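Local coordinates for protein LbpB B-lobe (Moraxella bovis, PDB 3UAQ) that probably binds host lactoferrin at the bacterial surface as a lipoprotein, its N-lobe pairing a beta barrel with a handle domain, at residues G169-T181 with N235-K247. Residues are numbered along the deposited sequence; the frame is centred on the assembly and turned at random.
Sequences GVANYTGHWDFVT and NHRAVFKADFDAK
Ala-171, Tyr-173 and Gly-175 each exchange a pair of backbone hydrogen bonds with Ala-242, Phe-240 and Ala-238, respectively, an antiparallel ladder that joins two strands of the N-lobe beta barrel. It exemplifies how backbone pairing gives way to side-chain packing where two barrel strands part. The first strand, 170-181, also bonds through its other edge to strand 332-340, and strand 236-243 continues to 248-257, so the pair is a section of the curved barrel wall. Non-hydrogen-bonded pairs, such as Asn-172 with Lys-241, alternate with the bonded ones.

One face of the ladder is largely apolar. Tyr-173 CB lies 3.7 Å from Phe-240 CB. At the ring edge, Tyr-173 CE2 comes to 3.6 Å from Ala-242 CB. Tyr-173 OH is hydrogen-bonded to Ala-318 O and also sits at the edge of the Phe-244 ring, in its plane. Phe-240 extends to Ile-273. The other face carries Val-170, Asn-172, Thr-174 and their partners, several of them exposed.

Beyond His-176 the strands separate, and an aromatic cluster continues the contact. Trp-177 has CG between its backbone N and carbonyl carbon (chi1 63°), which brings the indole alongside Arg-237 and His-236; NE1 donates to Ser-254 O. His-236 CB rests over the five-membered ring, and the imidazole directs its edge at the six-membered ring in a T-shaped pair (planes at 89°). The edge of the Phe-179 ring is directed at the imidazole face in an offset edge-to-face pair (planes at 71°), with Phe-179 CE1 3.7 Å from His-236 NE2, the nitrogen hydrogen-bonded to Glu-223 OE1.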
loop_
_atom_site.group_PDB
_atom_site.type_symbol
_atom_site.label_atom_id
_atom_site.label_comp_id
_atom_site.label_asym_id
_atom_site.label_seq_id
_atom_site.Cartn_x
_atom_site.Cartn_y
_atom_site.Cartn_z
ATOM N N GLY A 169 -25.148 16.057 -14.488
ATOM C CA GLY A 169 -25.511 16.858 -13.327
ATOM C C GLY A 169 -24.358 17.611 -12.669
ATOM O O GLY A 169 -23.514 18.192 -13.355
ATOM N N VAL A 170 -24.338 17.617 -11.336
ATOM C CA VAL A 170 -23.259 18.247 -10.570
ATOM C C VAL A 170 -22.802 17.350 -9.417
ATOM O O VAL A 170 -23.624 16.825 -8.664
ATOM C CB VAL A 170 -23.691 19.612 -9.993
ATOM C CG1 VAL A 170 -22.618 20.157 -9.043
ATOM C CG2 VAL A 170 -23.997 20.605 -11.118
ATOM N N ALA A 171 -21.490 17.180 -9.275
ATOM C CA ALA A 171 -20.941 16.288 -8.251
ATOM C C ALA A 171 -19.774 16.920 -7.496
ATOM O O ALA A 171 -19.154 17.869 -7.976
ATOM C CB ALA A 171 -20.519 14.955 -8.867
ATOM N N ASN A 172 -19.484 16.390 -6.311
ATOM C CA ASN A 172 -18.364 16.872 -5.504
ATOM C C ASN A 172 -17.334 15.785 -5.239
ATOM O O ASN A 172 -17.685 14.638 -4.936
ATOM C CB ASN A 172 -18.856 17.455 -4.178
ATOM C CG ASN A 172 -19.374 18.866 -4.321
ATOM O OD1 ASN A 172 -19.356 19.440 -5.411
ATOM N ND2 ASN A 172 -19.842 19.437 -3.217
ATOM N N TYR A 173 -16.062 16.153 -5.347
ATOM C CA TYR A 173 -14.984 15.205 -5.131
ATOM C C TYR A 173 -14.090 15.650 -3.988
ATOM O O TYR A 173 -13.979 16.845 -3.692
ATOM C CB TYR A 173 -14.144 15.054 -6.398
ATOM C CG TYR A 173 -14.891 14.536 -7.607
ATOM C CD1 TYR A 173 -14.778 13.210 -8.004
ATOM C CD2 TYR A 173 -15.694 15.378 -8.363
ATOM C CE1 TYR A 173 -15.453 12.734 -9.119
ATOM C CE2 TYR A 173 -16.372 14.913 -9.479
ATOM C CZ TYR A 173 -16.249 13.593 -9.853
ATOM O OH TYR A 173 -16.925 13.142 -10.963
ATOM N N THR A 174 -13.453 14.674 -3.355
ATOM C CA THR A 174 -12.412 14.943 -2.383
ATOM C C THR A 174 -11.316 13.881 -2.497
ATOM O O THR A 174 -11.580 12.723 -2.829
ATOM C CB THR A 174 -12.984 15.024 -0.943
ATOM O OG1 THR A 174 -11.926 14.843 0.003
ATOM C CG2 THR A 174 -14.051 13.962 -0.719
ATOM N N GLY A 175 -10.082 14.297 -2.247
ATOM C CA GLY A 175 -8.935 13.419 -2.359
ATOM C C GLY A 175 -7.644 14.121 -1.976
ATOM O O GLY A 175 -7.560 14.777 -0.933
ATOM N N HIS A 176 -6.633 14.001 -2.827
ATOM C CA HIS A 176 -5.323 14.523 -2.479
ATOM C C HIS A 176 -4.538 14.980 -3.700
ATOM O O HIS A 176 -4.995 14.843 -4.839
ATOM C CB HIS A 176 -4.521 13.444 -1.763
ATOM C CG HIS A 176 -3.909 12.445 -2.689
ATOM N ND1 HIS A 176 -4.664 11.586 -3.467
ATOM C CD2 HIS A 176 -2.615 12.176 -2.986
ATOM C CE1 HIS A 176 -3.861 10.829 -4.187
ATOM N NE2 HIS A 176 -2.611 11.164 -3.916
ATOM N N TRP A 177 -3.352 15.529 -3.443
ATOM C CA TRP A 177 -2.396 15.884 -4.490
ATOM C C TRP A 177 -0.972 15.688 -3.964
ATOM O O TRP A 177 -0.750 15.645 -2.747
ATOM C CB TRP A 177 -2.604 17.329 -4.957
ATOM C CG TRP A 177 -2.375 18.362 -3.877
ATOM C CD1 TRP A 177 -3.121 18.546 -2.747
ATOM C CD2 TRP A 177 -1.346 19.363 -3.841
ATOM N NE1 TRP A 177 -2.616 19.586 -2.004
ATOM C CE2 TRP A 177 -1.525 20.108 -2.653
ATOM C CE3 TRP A 177 -0.283 19.699 -4.692
ATOM C CZ2 TRP A 177 -0.688 21.168 -2.294
ATOM C CZ3 TRP A 177 0.554 20.754 -4.335
ATOM C CH2 TRP A 177 0.343 21.476 -3.147
ATOM N N ASP A 178 -0.022 15.552 -4.889
ATOM C CA ASP A 178 1.397 15.474 -4.573
ATOM C C ASP A 178 2.143 16.381 -5.541
ATOM O O ASP A 178 1.609 16.758 -6.595
ATOM C CB ASP A 178 1.914 14.042 -4.729
ATOM C CG ASP A 178 1.419 13.111 -3.638
ATOM O OD1 ASP A 178 1.916 13.216 -2.495
ATOM O OD2 ASP A 178 0.546 12.262 -3.930
ATOM N N PHE A 179 3.381 16.722 -5.198
ATOM C CA PHE A 179 4.157 17.627 -6.031
ATOM C C PHE A 179 5.662 17.404 -5.923
ATOM O O PHE A 179 6.167 16.896 -4.911
ATOM C CB PHE A 179 3.848 19.070 -5.640
ATOM C CG PHE A 179 4.360 19.444 -4.280
ATOM C CD1 PHE A 179 3.588 19.214 -3.152
ATOM C CD2 PHE A 179 5.621 20.006 -4.124
ATOM C CE1 PHE A 179 4.058 19.551 -1.888
ATOM C CE2 PHE A 179 6.096 20.343 -2.864
ATOM C CZ PHE A 179 5.312 20.116 -1.745
ATOM N N VAL A 180 6.374 17.800 -6.973
ATOM C CA VAL A 180 7.819 17.914 -6.918
ATOM C C VAL A 180 8.207 19.227 -7.558
ATOM O O VAL A 180 7.663 19.609 -8.597
ATOM C CB VAL A 180 8.530 16.745 -7.637
ATOM C CG1 VAL A 180 8.140 16.696 -9.110
ATOM C CG2 VAL A 180 10.034 16.877 -7.489
ATOM N N THR A 181 9.136 19.927 -6.917
ATOM C CA THR A 181 9.544 21.251 -7.368
ATOM C C THR A 181 10.815 21.139 -8.178
ATOM O O THR A 181 11.413 20.069 -8.267
ATOM C CB THR A 181 9.855 22.185 -6.189
ATOM O OG1 THR A 181 11.113 21.813 -5.610
ATOM C CG2 THR A 181 8.761 22.117 -5.126
ATOM N N ASN A 235 -1.083 14.762 4.149
ATOM C CA ASN A 235 -0.978 16.155 4.561
ATOM C C ASN A 235 -1.299 17.121 3.418
ATOM O O ASN A 235 -1.196 18.347 3.569
ATOM C CB ASN A 235 0.409 16.452 5.133
ATOM C CG ASN A 235 0.852 15.425 6.152
ATOM O OD1 ASN A 235 0.268 15.307 7.231
ATOM N ND2 ASN A 235 1.898 14.677 5.816
ATOM N N HIS A 236 -1.695 16.561 2.278
ATOM C CA HIS A 236 -2.032 17.379 1.121
ATOM C C HIS A 236 -3.440 17.089 0.610
ATOM O O HIS A 236 -3.712 16.036 0.022
ATOM C CB HIS A 236 -0.966 17.222 0.035
ATOM C CG HIS A 236 0.414 17.524 0.526
ATOM N ND1 HIS A 236 1.186 16.592 1.187
ATOM C CD2 HIS A 236 1.139 18.668 0.507
ATOM C CE1 HIS A 236 2.338 17.140 1.529
ATOM N NE2 HIS A 236 2.336 18.400 1.129
ATOM N N ARG A 237 -4.341 18.031 0.866
ATOM C CA ARG A 237 -5.760 17.812 0.623
ATOM C C ARG A 237 -6.195 18.361 -0.728
ATOM O O ARG A 237 -5.749 19.433 -1.144
ATOM C CB ARG A 237 -6.590 18.455 1.737
ATOM C CG ARG A 237 -8.088 18.308 1.554
ATOM C CD ARG A 237 -8.845 18.763 2.792
ATOM N NE ARG A 237 -9.926 17.837 3.124
ATOM C CZ ARG A 237 -11.217 18.153 3.114
ATOM N NH1 ARG A 237 -11.602 19.384 2.801
ATOM N NH2 ARG A 237 -12.126 17.239 3.426
ATOM N N ALA A 238 -7.067 17.622 -1.410
ATOM C CA ALA A 238 -7.619 18.074 -2.684
ATOM C C ALA A 238 -9.139 18.072 -2.601
ATOM O O ALA A 238 -9.733 17.133 -2.075
ATOM C CB ALA A 238 -7.140 17.187 -3.830
ATOM N N VAL A 239 -9.764 19.134 -3.099
ATOM C CA VAL A 239 -11.219 19.199 -3.150
ATOM C C VAL A 239 -11.668 19.685 -4.521
ATOM O O VAL A 239 -11.056 20.585 -5.095
ATOM C CB VAL A 239 -11.788 20.110 -2.037
ATOM C CG1 VAL A 239 -12.772 21.123 -2.608
ATOM C CG2 VAL A 239 -12.445 19.267 -0.951
ATOM N N PHE A 240 -12.728 19.087 -5.055
ATOM C CA PHE A 240 -13.163 19.424 -6.409
ATOM C C PHE A 240 -14.671 19.593 -6.508
ATOM O O PHE A 240 -15.427 18.942 -5.781
ATOM C CB PHE A 240 -12.712 18.353 -7.408
ATOM C CG PHE A 240 -11.255 18.022 -7.322
ATOM C CD1 PHE A 240 -10.815 16.984 -6.514
ATOM C CD2 PHE A 240 -10.322 18.747 -8.046
ATOM C CE1 PHE A 240 -9.460 16.673 -6.429
ATOM C CE2 PHE A 240 -8.967 18.441 -7.968
ATOM C CZ PHE A 240 -8.536 17.403 -7.157
ATOM N N LYS A 241 -15.100 20.472 -7.410
ATOM C CA LYS A 241 -16.508 20.586 -7.760
ATOM C C LYS A 241 -16.659 20.440 -9.264
ATOM O O LYS A 241 -16.055 21.190 -10.037
ATOM C CB LYS A 241 -17.106 21.911 -7.291
ATOM C CG LYS A 241 -18.577 22.051 -7.642
ATOM C CD LYS A 241 -19.459 22.232 -6.397
ATOM C CE LYS A 241 -19.676 23.705 -6.103
ATOM N NZ LYS A 241 -20.049 24.414 -7.375
ATOM N N ALA A 242 -17.450 19.453 -9.672
ATOM C CA ALA A 242 -17.696 19.196 -11.083
ATOM C C ALA A 242 -19.108 19.613 -11.494
ATOM O O ALA A 242 -20.100 19.050 -11.020
ATOM C CB ALA A 242 -17.454 17.726 -11.410
ATOM N N ASP A 243 -19.190 20.608 -12.372
ATOM C CA ASP A 243 -20.459 21.007 -12.966
ATOM C C ASP A 243 -20.499 20.504 -14.410
ATOM O O ASP A 243 -19.966 21.154 -15.319
ATOM C CB ASP A 243 -20.616 22.527 -12.929
ATOM C CG ASP A 243 -22.041 22.978 -13.216
ATOM O OD1 ASP A 243 -22.825 22.174 -13.766
ATOM O OD2 ASP A 243 -22.374 24.140 -12.902
ATOM N N PHE A 244 -21.117 19.342 -14.610
ATOM C CA PHE A 244 -21.194 18.724 -15.932
ATOM C C PHE A 244 -22.167 19.471 -16.840
ATOM O O PHE A 244 -22.159 19.293 -18.060
ATOM C CB PHE A 244 -21.603 17.251 -15.820
ATOM C CG PHE A 244 -20.684 16.431 -14.960
ATOM C CD1 PHE A 244 -19.389 16.149 -15.373
ATOM C CD2 PHE A 244 -21.116 15.941 -13.735
ATOM C CE1 PHE A 244 -18.540 15.395 -14.578
ATOM C CE2 PHE A 244 -20.272 15.184 -12.937
ATOM C CZ PHE A 244 -18.984 14.911 -13.358
ATOM N N ASP A 245 -23.007 20.303 -16.237
ATOM C CA ASP A 245 -23.937 21.116 -17.007
ATOM C C ASP A 245 -23.251 22.370 -17.544
ATOM O O ASP A 245 -23.335 22.673 -18.732
ATOM C CB ASP A 245 -25.155 21.487 -16.157
ATOM C CG ASP A 245 -25.961 20.270 -15.734
ATOM O OD1 ASP A 245 -25.750 19.180 -16.317
ATOM O OD2 ASP A 245 -26.807 20.407 -14.821
ATOM N N ALA A 246 -22.567 23.087 -16.661
ATOM C CA ALA A 246 -21.838 24.288 -17.050
ATOM C C ALA A 246 -20.514 23.925 -17.728
ATOM O O ALA A 246 -19.823 24.795 -18.264
ATOM C CB ALA A 246 -21.602 25.190 -15.836
ATOM N N LYS A 247 -20.175 22.637 -17.703
ATOM C CA LYS A 247 -18.915 22.149 -18.261
ATOM C C LYS A 247 -17.702 22.772 -17.564
ATOM O O LYS A 247 -16.740 23.191 -18.219
ATOM C CB LYS A 247 -18.856 22.396 -19.775
ATOM C CG LYS A 247 -19.122 21.156 -20.628
ATOM C CD LYS A 247 -20.605 20.845 -20.747
ATOM C CE LYS A 247 -21.244 21.604 -21.919
ATOM N NZ LYS A 247 -20.995 20.927 -23.233
#